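Long-range contact in ricin B-like lectin (Macrolepiota procera, PDB 4J2S), which binds galactose-containing glycans and probably acts as a carbohydrate-recognising lectin of the ricin B type: residues V20-G25 against I32-H37. Numbering follows the deposited sequence.
Sequences VIDLSG and IGYPYH. With GAL (beta-D-galactopyranose), chain B; MAG (methyl 2-acetamido-2-deoxy-beta-D-glucopyranoside), chain C.
The galactose site of this beta-trefoil lectin is built on a beta hairpin, strand 20-23 paired antiparallel with strand 31-34, in which Y34 floors the sugar and D22, running alongside it, grips the O3/O4 edge. Two hydrogen-bonded pairs, V20 with Y34 and D22 with I32, frame the non-hydrogen-bonded pair I21 with G33. V20 N gives Y34 O a nearly straight bond of 2.9 Å, while D22 N reaches I32 O by a more bent one. At G33 the chain comes close enough for a CA-H...O contact from G33 CA to V20 O, 3.3 Å.

V20, D22, I32 and Y34 send their side chains to the same face of the sheet. D22 extends its carboxylate away from its own backbone N (chi1 176°), which brings both oxygens to the galactose: OD1 accepts from GAL O4 and OD2 from GAL O3, each at 2.6 Å. OD2 also accepts from Q42 NE2 and lies 3.2 Å from Y34 CB, the carboxylate and ring planes being 49° apart. GAL C4 sits over the centre of the Y34 ring, 3.6 Å above its plane, and with C3 and C5 also against the ring this is a CH-pi type of stacking. I32 CD1 packs against GAL C6. From the loop beyond the second strand, H37 NE2 donates in its ring plane to GAL O3, almost straight at 173°; from the turn after the first strand, G25 N donates to GAL O4 at 2.8 Å, so that O4 donates to D22 OD1 and accepts from G25 N. N41 ND2 adds a further bond to the galactose.

Away from the sugar, V20 CG1 meets Y36 CB at 3.8 Å, and Y36 OH is tied to P140 O. A galactose laid on an aromatic platform, with an aspartate holding its adjacent O3 and O4 hydroxyls, is the classic arrangement of galactose-binding ricin B-type beta-trefoils.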
loop_
_atom_site.group_PDB
_atom_site.type_symbol
_atom_site.label_atom_id
_atom_site.label_comp_id
_atom_site.label_asym_id
_atom_site.label_seq_id
_atom_site.Cartn_x
_atom_site.Cartn_y
_atom_site.Cartn_z
ATOM N N VAL A 20 -3.707 8.735 -0.162
ATOM C CA VAL A 20 -2.611 7.870 -0.609
ATOM C C VAL A 20 -1.931 7.172 0.553
ATOM O O VAL A 20 -1.997 7.599 1.725
ATOM C CB VAL A 20 -1.552 8.620 -1.444
ATOM C CG1 VAL A 20 -2.222 9.372 -2.574
ATOM C CG2 VAL A 20 -0.815 9.608 -0.582
ATOM N N ILE A 21 -1.191 6.128 0.199
ATOM C CA ILE A 21 -0.405 5.388 1.175
ATOM C C ILE A 21 0.799 6.265 1.538
ATOM O O ILE A 21 1.638 6.603 0.692
ATOM C CB ILE A 21 0.029 4.033 0.615
ATOM C CG1 ILE A 21 -1.197 3.186 0.218
ATOM C CG2 ILE A 21 0.953 3.324 1.588
ATOM C CD1 ILE A 21 -0.833 1.769 -0.125
ATOM N N ASP A 22 0.951 6.504 2.839
ATOM C CA ASP A 22 1.817 7.563 3.361
ATOM C C ASP A 22 2.545 6.993 4.564
ATOM O O ASP A 22 1.945 6.344 5.436
ATOM C CB ASP A 22 0.928 8.735 3.709
ATOM C CG ASP A 22 1.648 9.905 4.355
ATOM O OD1 ASP A 22 2.270 9.697 5.399
ATOM O OD2 ASP A 22 1.429 11.064 3.922
ATOM N N LEU A 23 3.861 7.093 4.522
ATOM C CA LEU A 23 4.695 6.805 5.661
ATOM C C LEU A 23 4.674 7.962 6.623
ATOM O O LEU A 23 5.213 9.044 6.357
ATOM C CB LEU A 23 6.117 6.484 5.222
ATOM C CG LEU A 23 7.120 6.214 6.339
ATOM C CD1 LEU A 23 6.664 5.060 7.149
ATOM C CD2 LEU A 23 8.490 5.938 5.724
ATOM N N SER A 24 3.990 7.758 7.738
ATOM C CA SER A 24 3.695 8.836 8.668
ATOM C C SER A 24 4.912 9.647 9.050
ATOM O O SER A 24 5.886 9.105 9.579
ATOM C CB SER A 24 3.119 8.257 9.954
ATOM O OG SER A 24 2.838 9.338 10.852
ATOM N N GLY A 25 4.770 10.966 8.930
ATOM C CA GLY A 25 5.806 11.873 9.386
ATOM C C GLY A 25 5.857 11.942 10.898
ATOM O O GLY A 25 6.810 12.473 11.443
ATOM N N ILE A 32 -0.280 5.093 6.794
ATOM C CA ILE A 32 -1.580 5.773 6.918
ATOM C C ILE A 32 -2.088 6.195 5.545
ATOM O O ILE A 32 -1.319 6.322 4.593
ATOM C CB ILE A 32 -1.469 7.020 7.804
ATOM C CG1 ILE A 32 -0.437 8.026 7.267
ATOM C CG2 ILE A 32 -1.109 6.590 9.207
ATOM C CD1 ILE A 32 -0.396 9.375 7.978
ATOM N N GLY A 33 -3.369 6.507 5.476
ATOM C CA GLY A 33 -3.911 7.252 4.393
ATOM C C GLY A 33 -3.778 8.731 4.641
ATOM O O GLY A 33 -4.162 9.206 5.717
ATOM N N TYR A 34 -3.348 9.472 3.623
ATOM C CA TYR A 34 -3.179 10.916 3.797
ATOM C C TYR A 34 -3.394 11.592 2.450
ATOM O O TYR A 34 -3.004 11.049 1.418
ATOM C CB TYR A 34 -1.782 11.184 4.361
ATOM C CG TYR A 34 -1.602 12.490 5.082
ATOM C CD1 TYR A 34 -1.907 12.598 6.417
ATOM C CD2 TYR A 34 -1.077 13.595 4.449
ATOM C CE1 TYR A 34 -1.663 13.763 7.120
ATOM C CE2 TYR A 34 -0.918 14.791 5.107
ATOM C CZ TYR A 34 -1.217 14.860 6.449
ATOM O OH TYR A 34 -0.941 16.022 7.164
ATOM N N PRO A 35 -3.840 12.859 2.457
ATOM C CA PRO A 35 -3.928 13.570 1.198
ATOM C C PRO A 35 -2.567 13.718 0.530
ATOM O O PRO A 35 -1.582 14.011 1.202
ATOM C CB PRO A 35 -4.486 14.938 1.615
ATOM C CG PRO A 35 -5.346 14.632 2.784
ATOM C CD PRO A 35 -4.575 13.553 3.521
ATOM N N TYR A 36 -2.529 13.597 -0.797
ATOM C CA TYR A 36 -1.298 13.654 -1.506
ATOM C C TYR A 36 -0.785 15.086 -1.615
ATOM O O TYR A 36 -1.479 15.987 -2.149
ATOM C CB TYR A 36 -1.458 13.077 -2.911
ATOM C CG TYR A 36 -0.172 12.941 -3.672
ATOM C CD1 TYR A 36 0.829 12.094 -3.207
ATOM C CD2 TYR A 36 0.021 13.605 -4.877
ATOM C CE1 TYR A 36 2.028 11.969 -3.864
ATOM C CE2 TYR A 36 1.207 13.475 -5.549
ATOM C CZ TYR A 36 2.193 12.613 -5.076
ATOM O OH TYR A 36 3.427 12.436 -5.675
ATOM N N HIS A 37 0.474 15.270 -1.221
ATOM C CA HIS A 37 1.152 16.565 -1.368
ATOM C C HIS A 37 2.514 16.396 -2.015
ATOM O O HIS A 37 3.395 17.239 -1.834
ATOM C CB HIS A 37 1.251 17.275 -0.019
ATOM C CG HIS A 37 1.944 16.476 1.044
ATOM N ND1 HIS A 37 3.319 16.427 1.162
ATOM C CD2 HIS A 37 1.460 15.676 2.014
ATOM C CE1 HIS A 37 3.645 15.645 2.177
ATOM N NE2 HIS A 37 2.536 15.139 2.679
HETATM C C1 GAL B . 3.456 14.792 8.042
HETATM C C2 GAL B . 3.662 14.315 6.607
HETATM C C3 GAL B . 2.376 13.768 6.034
HETATM C C4 GAL B . 1.847 12.702 6.972
HETATM C C5 GAL B . 1.654 13.304 8.352
HETATM C C6 GAL B . 1.134 12.329 9.399
HETATM O O2 GAL B . 4.113 15.414 5.825
HETATM O O3 GAL B . 2.610 13.267 4.709
HETATM O O4 GAL B . 2.767 11.631 7.073
HETATM O O5 GAL B . 2.885 13.799 8.850
HETATM O O6 GAL B . 0.939 12.960 10.670
HETATM C C1 MAG C . 6.171 17.054 11.845
HETATM C C2 MAG C . 4.817 16.442 12.037
HETATM C C3 MAG C . 4.653 15.391 10.981
HETATM C C4 MAG C . 4.649 16.116 9.644
HETATM C C5 MAG C . 5.849 17.041 9.472
HETATM C C6 MAG C . 5.617 18.039 8.350
HETATM C C7 MAG C . 5.285 15.180 14.060
HETATM C C8 MAG C . 4.761 14.791 15.368
HETATM N N2 MAG C . 4.539 15.905 13.368
HETATM O O1 MAG C . 6.549 17.881 12.958
HETATM O O3 MAG C . 3.419 14.731 11.201
HETATM O O4 MAG C . 4.695 15.183 8.578
HETATM O O5 MAG C . 6.114 17.823 10.654
HETATM O O6 MAG C . 4.437 18.775 8.608
HETATM O O7 MAG C . 6.374 14.823 13.678
HETATM C CM MAG C . 7.824 18.495 12.800
#